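Local coordinates for phytase (Debaryomyces castellii, PDB 2GFI), which hydrolyses phytate (inositol hexakisphosphate), releasing phosphate, as a 3-phytase of the histidine acid phosphatase family, at residues S307-N311 with F339-I343; L314-N318 with L412-N416. All coordinates share one frame; numbering follows the deposited sequence.

Contact 1 (S307-N311 with F339-I343). With NAG (2-acetamido-2-deoxy-beta-D-glucopyranose), chain C.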
ATOM      1  N   SER A 307     -37.136 -11.257 -10.193  1.00 30.82           N
ATOM      2  CA  SER A 307     -37.549 -10.781 -11.515  1.00 30.97           C
ATOM      3  C   SER A 307     -38.419  -9.550 -11.455  1.00 30.71           C
ATOM      4  O   SER A 307     -38.575  -8.866 -12.469  1.00 31.43           O
ATOM      5  CB  SER A 307     -38.306 -11.872 -12.282  1.00 31.20           C
ATOM      6  OG  SER A 307     -37.457 -12.956 -12.578  1.00 31.15           O
ATOM      7  N   THR A 308     -38.993  -9.271 -10.289  1.00 30.10           N
ATOM      8  CA  THR A 308     -39.818  -8.090 -10.147  1.00 30.12           C
ATOM      9  C   THR A 308     -38.974  -6.852 -10.308  1.00 30.46           C
ATOM     10  O   THR A 308     -39.318  -5.973 -11.131  1.00 30.91           O
ATOM     11  CB  THR A 308     -40.650  -8.067  -8.823  1.00 30.25           C
ATOM     12  OG1 THR A 308     -39.774  -8.130  -7.694  1.00 30.58           O
ATOM     13  CG2 THR A 308     -41.487  -9.317  -8.692  1.00 29.82           C
ATOM     14  N   LEU A 309     -37.859  -6.783  -9.564  1.00 30.43           N
ATOM     15  CA  LEU A 309     -36.913  -5.665  -9.714  1.00 30.49           C
ATOM     16  C   LEU A 309     -36.155  -5.724 -11.016  1.00 29.42           C
ATOM     17  O   LEU A 309     -35.801  -4.698 -11.536  1.00 29.63           O
ATOM     18  CB  LEU A 309     -35.935  -5.537  -8.527  1.00 31.59           C
ATOM     19  CG  LEU A 309     -36.541  -5.100  -7.188  1.00 32.92           C
ATOM     20  CD1 LEU A 309     -35.491  -5.098  -6.077  1.00 34.89           C
ATOM     21  CD2 LEU A 309     -37.266  -3.735  -7.289  1.00 33.36           C
ATOM     22  N   LEU A 310     -35.899  -6.917 -11.551  1.00 28.91           N
ATOM     23  CA  LEU A 310     -35.212  -7.010 -12.848  1.00 27.56           C
ATOM     24  C   LEU A 310     -36.063  -6.410 -13.963  1.00 27.87           C
ATOM     25  O   LEU A 310     -35.551  -5.628 -14.774  1.00 27.24           O
ATOM     26  CB  LEU A 310     -34.810  -8.444 -13.164  1.00 27.51           C
ATOM     27  CG  LEU A 310     -33.927  -8.642 -14.397  1.00 26.60           C
ATOM     28  CD1 LEU A 310     -32.626  -7.937 -14.179  1.00 27.68           C
ATOM     29  CD2 LEU A 310     -33.738 -10.119 -14.692  1.00 26.51           C
ATOM     30  N   ASN A 311     -37.365  -6.752 -13.969  1.00 28.46           N
ATOM     31  CA  ASN A 311     -38.364  -6.165 -14.909  1.00 28.31           C
ATOM     32  C   ASN A 311     -38.493  -4.656 -14.800  1.00 27.14           C
ATOM     33  O   ASN A 311     -38.457  -3.947 -15.809  1.00 27.86           O
ATOM     34  CB  ASN A 311     -39.748  -6.767 -14.657  1.00 29.31           C
ATOM     35  CG  ASN A 311     -39.935  -8.123 -15.311  1.00 31.34           C
ATOM     36  OD1 ASN A 311     -39.109  -8.544 -16.127  1.00 33.32           O
ATOM     37  ND2 ASN A 311     -41.050  -8.801 -14.966  1.00 35.14           N
ATOM     38  N   PHE A 339     -32.724 -10.375  -6.014  1.00 23.65           N
ATOM     39  CA  PHE A 339     -32.581  -9.608  -7.254  1.00 24.53           C
ATOM     40  C   PHE A 339     -31.530 -10.253  -8.163  1.00 24.26           C
ATOM     41  O   PHE A 339     -31.824 -10.551  -9.315  1.00 24.68           O
ATOM     42  CB  PHE A 339     -32.247  -8.141  -6.919  1.00 24.98           C
ATOM     43  CG  PHE A 339     -32.176  -7.216  -8.101  1.00 26.45           C
ATOM     44  CD1 PHE A 339     -32.729  -7.550  -9.337  1.00 27.30           C
ATOM     45  CD2 PHE A 339     -31.591  -5.959  -7.956  1.00 28.19           C
ATOM     46  CE1 PHE A 339     -32.670  -6.639 -10.412  1.00 27.40           C
ATOM     47  CE2 PHE A 339     -31.508  -5.055  -9.054  1.00 28.76           C
ATOM     48  CZ  PHE A 339     -32.066  -5.398 -10.261  1.00 26.45           C
ATOM     49  N   HIS A 340     -30.337 -10.521  -7.626  1.00 23.87           N
ATOM     50  CA  HIS A 340     -29.235 -11.175  -8.369  1.00 23.45           C
ATOM     51  C   HIS A 340     -29.513 -12.584  -8.808  1.00 23.70           C
ATOM     52  O   HIS A 340     -28.971 -13.048  -9.813  1.00 23.43           O
ATOM     53  CB  HIS A 340     -27.911 -11.135  -7.572  1.00 23.13           C
ATOM     54  CG  HIS A 340     -27.173  -9.846  -7.738  1.00 22.29           C
ATOM     55  ND1 HIS A 340     -26.194  -9.663  -8.702  1.00 20.94           N
ATOM     56  CD2 HIS A 340     -27.317  -8.658  -7.112  1.00 21.44           C
ATOM     57  CE1 HIS A 340     -25.753  -8.420  -8.643  1.00 20.50           C
ATOM     58  NE2 HIS A 340     -26.420  -7.787  -7.690  1.00 22.04           N
ATOM     59  N   SER A 341     -30.373 -13.274  -8.071  1.00 24.66           N
ATOM     60  CA  SER A 341     -30.871 -14.571  -8.542  1.00 25.33           C
ATOM     61  C   SER A 341     -31.514 -14.411  -9.931  1.00 25.92           C
ATOM     62  O   SER A 341     -31.340 -15.255 -10.809  1.00 25.93           O
ATOM     63  CB  SER A 341     -31.886 -15.128  -7.559  1.00 25.35           C
ATOM     64  OG  SER A 341     -32.056 -16.501  -7.785  1.00 25.05           O
ATOM     65  N   ALA A 342     -32.236 -13.312 -10.132  1.00 25.33           N
ATOM     66  CA  ALA A 342     -32.791 -13.066 -11.434  1.00 25.27           C
ATOM     67  C   ALA A 342     -31.804 -12.384 -12.384  1.00 25.42           C
ATOM     68  O   ALA A 342     -31.802 -12.726 -13.559  1.00 26.68           O
ATOM     69  CB  ALA A 342     -34.100 -12.309 -11.344  1.00 24.79           C
ATOM     70  N   ILE A 343     -30.993 -11.431 -11.914  1.00 24.95           N
ATOM     71  CA  ILE A 343     -29.949 -10.817 -12.774  1.00 24.34           C
ATOM     72  C   ILE A 343     -29.066 -11.874 -13.394  1.00 24.91           C
ATOM     73  O   ILE A 343     -28.772 -11.832 -14.591  1.00 25.56           O
ATOM     74  CB  ILE A 343     -29.057  -9.790 -12.023  1.00 24.36           C
ATOM     75  CG1 ILE A 343     -29.889  -8.603 -11.503  1.00 23.96           C
ATOM     76  CG2 ILE A 343     -27.949  -9.275 -12.958  1.00 22.96           C
ATOM     77  CD1 ILE A 343     -29.238  -7.810 -10.360  1.00 22.76           C
TER
HETATM   78  C1  NAG C 800     -41.486  -9.861 -15.860  1.00 37.79           C
HETATM   79  C2  NAG C 800     -42.573 -10.632 -15.074  1.00 40.55           C
HETATM   80  C3  NAG C 800     -43.341 -11.638 -15.959  1.00 41.82           C
HETATM   81  C4  NAG C 800     -43.857 -10.966 -17.246  1.00 43.43           C
HETATM   82  C5  NAG C 800     -42.622 -10.323 -17.906  1.00 41.88           C
HETATM   83  C6  NAG C 800     -42.917  -9.612 -19.210  1.00 41.90           C
HETATM   84  C7  NAG C 800     -42.184 -10.856 -12.628  1.00 41.16           C
HETATM   85  C8  NAG C 800     -41.929 -11.885 -11.560  1.00 37.74           C
HETATM   86  N2  NAG C 800     -42.013 -11.287 -13.891  1.00 39.23           N
HETATM   87  O3  NAG C 800     -44.384 -12.194 -15.202  1.00 41.16           O
HETATM   88  O4  NAG C 800     -44.610 -11.823 -18.127  1.00 44.69           O
HETATM   89  O5  NAG C 800     -42.051  -9.345 -17.041  1.00 38.94           O
HETATM   90  O6  NAG C 800     -41.714  -8.976 -19.563  1.00 43.40           O
HETATM   91  O7  NAG C 800     -42.518  -9.707 -12.300  1.00 38.99           O

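Contact 2 (L314-N318 with L412-N416)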
ATOM      1  N   LEU A 314     -35.531  -2.907 -16.048  1.00 27.98           N
ATOM      2  CA  LEU A 314     -35.559  -2.958 -17.512  1.00 28.72           C
ATOM      3  C   LEU A 314     -36.552  -1.944 -18.087  1.00 29.98           C
ATOM      4  O   LEU A 314     -36.218  -1.254 -19.051  1.00 30.62           O
ATOM      5  CB  LEU A 314     -35.850  -4.378 -18.020  1.00 28.87           C
ATOM      6  CG  LEU A 314     -35.979  -4.469 -19.550  1.00 28.54           C
ATOM      7  CD1 LEU A 314     -34.642  -4.238 -20.212  1.00 27.51           C
ATOM      8  CD2 LEU A 314     -36.599  -5.792 -19.987  1.00 28.31           C
ATOM      9  N   GLU A 315     -37.746  -1.835 -17.492  1.00 31.22           N
ATOM     10  CA  GLU A 315     -38.698  -0.782 -17.855  1.00 33.77           C
ATOM     11  C   GLU A 315     -38.029   0.583 -17.766  1.00 32.29           C
ATOM     12  O   GLU A 315     -38.202   1.410 -18.656  1.00 32.73           O
ATOM     13  CB  GLU A 315     -39.959  -0.791 -16.973  1.00 33.11           C
ATOM     14  CG  GLU A 315     -40.836  -2.004 -17.175  1.00 37.83           C
ATOM     15  CD  GLU A 315     -42.123  -1.937 -16.364  1.00 39.49           C
ATOM     16  OE1 GLU A 315     -42.685  -0.803 -16.223  1.00 47.76           O
ATOM     17  OE2 GLU A 315     -42.586  -3.009 -15.876  1.00 46.64           O
ATOM     18  N   LEU A 316     -37.248   0.816 -16.715  1.00 31.59           N
ATOM     19  CA  LEU A 316     -36.528   2.086 -16.606  1.00 30.68           C
ATOM     20  C   LEU A 316     -35.513   2.297 -17.721  1.00 30.28           C
ATOM     21  O   LEU A 316     -35.382   3.403 -18.229  1.00 29.90           O
ATOM     22  CB  LEU A 316     -35.862   2.242 -15.233  1.00 30.42           C
ATOM     23  CG  LEU A 316     -36.799   2.372 -14.014  1.00 29.99           C
ATOM     24  CD1 LEU A 316     -36.042   2.228 -12.717  1.00 26.85           C
ATOM     25  CD2 LEU A 316     -37.463   3.721 -14.068  1.00 30.54           C
ATOM     26  N   LEU A 317     -34.786   1.248 -18.095  1.00 30.54           N
ATOM     27  CA  LEU A 317     -33.717   1.392 -19.115  1.00 31.16           C
ATOM     28  C   LEU A 317     -34.321   1.612 -20.498  1.00 32.16           C
ATOM     29  O   LEU A 317     -33.732   2.284 -21.345  1.00 31.21           O
ATOM     30  CB  LEU A 317     -32.801   0.166 -19.148  1.00 29.98           C
ATOM     31  CG  LEU A 317     -31.975  -0.096 -17.886  1.00 29.21           C
ATOM     32  CD1 LEU A 317     -31.642  -1.582 -17.790  1.00 25.35           C
ATOM     33  CD2 LEU A 317     -30.732   0.797 -17.833  1.00 26.11           C
ATOM     34  N   ASN A 318     -35.496   1.004 -20.701  1.00 33.95           N
ATOM     35  CA  ASN A 318     -36.209   1.061 -21.959  1.00 35.52           C
ATOM     36  C   ASN A 318     -36.842   2.402 -22.171  1.00 36.98           C
ATOM     37  O   ASN A 318     -37.056   2.796 -23.286  1.00 37.25           O
ATOM     38  CB  ASN A 318     -37.243  -0.060 -22.061  1.00 34.53           C
ATOM     39  CG  ASN A 318     -36.622  -1.359 -22.504  1.00 33.38           C
ATOM     40  OD1 ASN A 318     -37.175  -2.442 -22.287  1.00 33.32           O
ATOM     41  ND2 ASN A 318     -35.466  -1.269 -23.131  1.00 31.33           N
ATOM     42  N   LEU A 412     -28.623  -2.467 -25.284  1.00 29.02           N
ATOM     43  CA  LEU A 412     -29.948  -2.534 -24.648  1.00 29.36           C
ATOM     44  C   LEU A 412     -30.922  -3.490 -25.353  1.00 29.60           C
ATOM     45  O   LEU A 412     -31.757  -4.119 -24.702  1.00 28.96           O
ATOM     46  CB  LEU A 412     -30.533  -1.140 -24.495  1.00 29.79           C
ATOM     47  CG  LEU A 412     -31.930  -1.013 -23.901  1.00 29.97           C
ATOM     48  CD1 LEU A 412     -32.070  -1.637 -22.525  1.00 28.71           C
ATOM     49  CD2 LEU A 412     -32.237   0.453 -23.882  1.00 31.55           C
ATOM     50  N   ASN A 413     -30.799  -3.604 -26.681  1.00 30.19           N
ATOM     51  CA  ASN A 413     -31.605  -4.550 -27.442  1.00 30.42           C
ATOM     52  C   ASN A 413     -31.358  -5.975 -27.025  1.00 29.69           C
ATOM     53  O   ASN A 413     -32.296  -6.716 -26.762  1.00 29.50           O
ATOM     54  CB  ASN A 413     -31.390  -4.349 -28.958  1.00 31.63           C
ATOM     55  CG  ASN A 413     -31.875  -2.995 -29.424  1.00 33.70           C
ATOM     56  OD1 ASN A 413     -32.936  -2.518 -28.983  1.00 37.40           O
ATOM     57  ND2 ASN A 413     -31.098  -2.342 -30.275  1.00 34.47           N
ATOM     58  N   ASP A 414     -30.082  -6.342 -26.946  1.00 30.24           N
ATOM     59  CA  ASP A 414     -29.645  -7.628 -26.418  1.00 30.34           C
ATOM     60  C   ASP A 414     -29.973  -7.788 -24.940  1.00 29.87           C
ATOM     61  O   ASP A 414     -30.339  -8.871 -24.498  1.00 30.17           O
ATOM     62  CB  ASP A 414     -28.149  -7.766 -26.614  1.00 30.89           C
ATOM     63  CG  ASP A 414     -27.766  -7.910 -28.069  1.00 32.98           C
ATOM     64  OD1 ASP A 414     -28.569  -8.498 -28.841  1.00 35.39           O
ATOM     65  OD2 ASP A 414     -26.695  -7.459 -28.526  1.00 33.15           O
ATOM     66  N   TYR A 415     -29.854  -6.704 -24.176  1.00 29.65           N
ATOM     67  CA  TYR A 415     -30.159  -6.758 -22.751  1.00 29.09           C
ATOM     68  C   TYR A 415     -31.629  -7.097 -22.522  1.00 29.72           C
ATOM     69  O   TYR A 415     -31.967  -7.807 -21.573  1.00 28.74           O
ATOM     70  CB  TYR A 415     -29.787  -5.465 -22.023  1.00 28.20           C
ATOM     71  CG  TYR A 415     -30.042  -5.623 -20.525  1.00 29.44           C
ATOM     72  CD1 TYR A 415     -29.348  -6.603 -19.780  1.00 27.44           C
ATOM     73  CD2 TYR A 415     -31.000  -4.834 -19.861  1.00 27.87           C
ATOM     74  CE1 TYR A 415     -29.598  -6.784 -18.433  1.00 28.01           C
ATOM     75  CE2 TYR A 415     -31.244  -5.003 -18.508  1.00 28.43           C
ATOM     76  CZ  TYR A 415     -30.535  -5.978 -17.800  1.00 28.32           C
ATOM     77  OH  TYR A 415     -30.768  -6.165 -16.472  1.00 26.98           O
ATOM     78  N   ASN A 416     -32.496  -6.589 -23.410  1.00 30.54           N
ATOM     79  CA  ASN A 416     -33.914  -6.963 -23.421  1.00 30.46           C
ATOM     80  C   ASN A 416     -34.152  -8.458 -23.568  1.00 30.38           C
ATOM     81  O   ASN A 416     -34.973  -9.019 -22.853  1.00 30.53           O
ATOM     82  CB  ASN A 416     -34.677  -6.146 -24.463  1.00 30.45           C
ATOM     83  CG  ASN A 416     -35.200  -4.850 -23.893  1.00 30.43           C
ATOM     84  OD1 ASN A 416     -36.237  -4.822 -23.232  1.00 31.50           O
ATOM     85  ND2 ASN A 416     -34.469  -3.773 -24.109  1.00 29.12           N
TER

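Contact 1 (S307-N311 with F339-I343)
Ser307-Asn311 and Phe339-Ile343 are helical pieces whose axes approach to 8.0 Å and cross at -64°, with the CA atoms of Ser307 and Ala342 just 5.3 Å apart. The small side chain of Ala342 permits that closeness: its CB sits 3.4 Å from Ser307 N and also touches Ser307 OG, whose hydrogen bond goes back one turn to Arg303 O. Phe339 fills the other end of the crossing. With CG anti to the backbone N (chi1 -176°), its ring reaches out to the neighbouring helix and is sandwiched there. Leu309 CB lies over one face in a CH-pi contact, 3.9 Å from the ring centroid, while Ile343 CD1 of Phe339's own helix covers the opposite face. Leu310 CB meets the ring edge in plane, 3.9 Å from Phe339 CE1. The two methyls of Leu310 then divide, CD1 lying 3.9 Å from Ile343 CG1 and CD2 packing on the carbonyl of Ala342. Asn311 turns away from this crossing and carries the N-linked NAG, bonded from ND2 to C1; the acetyl methyl C8 of the sugar packs on Ser307 CB, 3.7 Å away. Around the crossing, helix 412-423 lies against Ser307 and Leu310 and gives Arg422 NE to Ala342 O, the rings of Phe67 (strand 59-69) and Phe339 meet edge-to-face, and Tyr390 of strand 385-392 touches Leu310 and Ile343.

Contact 2 (L314-N318 with L412-N416)
Leu314 and Leu317, one turn apart on the last stretch of helix 302-318, present two bumps to Leu412 and Tyr415 at the start of helix 412-423. Leu412 pushes its isobutyl group back between Leu317 and Asn318: CD1 rests 3.9 Å from Leu317 CB, and CD2 lies 3.5 Å from Leu317 O, a carbonyl that accepts a hydrogen bond from Lys379. The ring of Tyr415, swung across by a CG anti to the backbone N (chi1 -176°), slots its CD2-CE2 side between the two bumps, which lie obliquely off its plane on opposite sides: Leu317 CD1 is 3.5 Å from Tyr415 CE2 and Leu314 CD1 is 3.7 Å from Tyr415 CD2. The helices run nearly antiparallel, their axes at 154° and 11.0 Å apart, a wide spacing bridged by these long side chains. Both lie against the mixed sheet of the histidine phosphatase fold, where Val388 of strand 385-392 touches Leu317, Leu412 and Tyr415, and the Tyr415 hydroxyl is hydrogen-bonded to that of Tyr390. Farther from the sheet, Asn318 and Asn416 approach from opposite directions with their amide planes nearly coplanar, 7° apart, roofing the leucines. Were Asn318 shortened to an alanine, the amide of Asn416 would probably lose its facing partner and a gap would be likely to open over Leu412. Beside this amide pair, Leu314 lays its CD2 methyl against the side chain of Asn416.

Helix 302-318 serves both contacts, meeting helix 333-343 in contact 1 and helix 412-423 in contact 2 about two turns farther on. The touching residues of contact 1 are all buried, and its steep crossing relies on an alanine and on a phenylalanine ring packed among apolar side chains. Contact 2 lies farther out, about 25 Å from the chain centre against 15 Å, and is only partly buried; its leucines and tyrosine span a wider gap, with an asparagine pair on the outer side. The two join directly where Leu310 CD1 packs 3.4 Å from Tyr415 OH. Helix 412-423 also flanks contact 1 through Arg422, so three helices pack together beside strand 385-392.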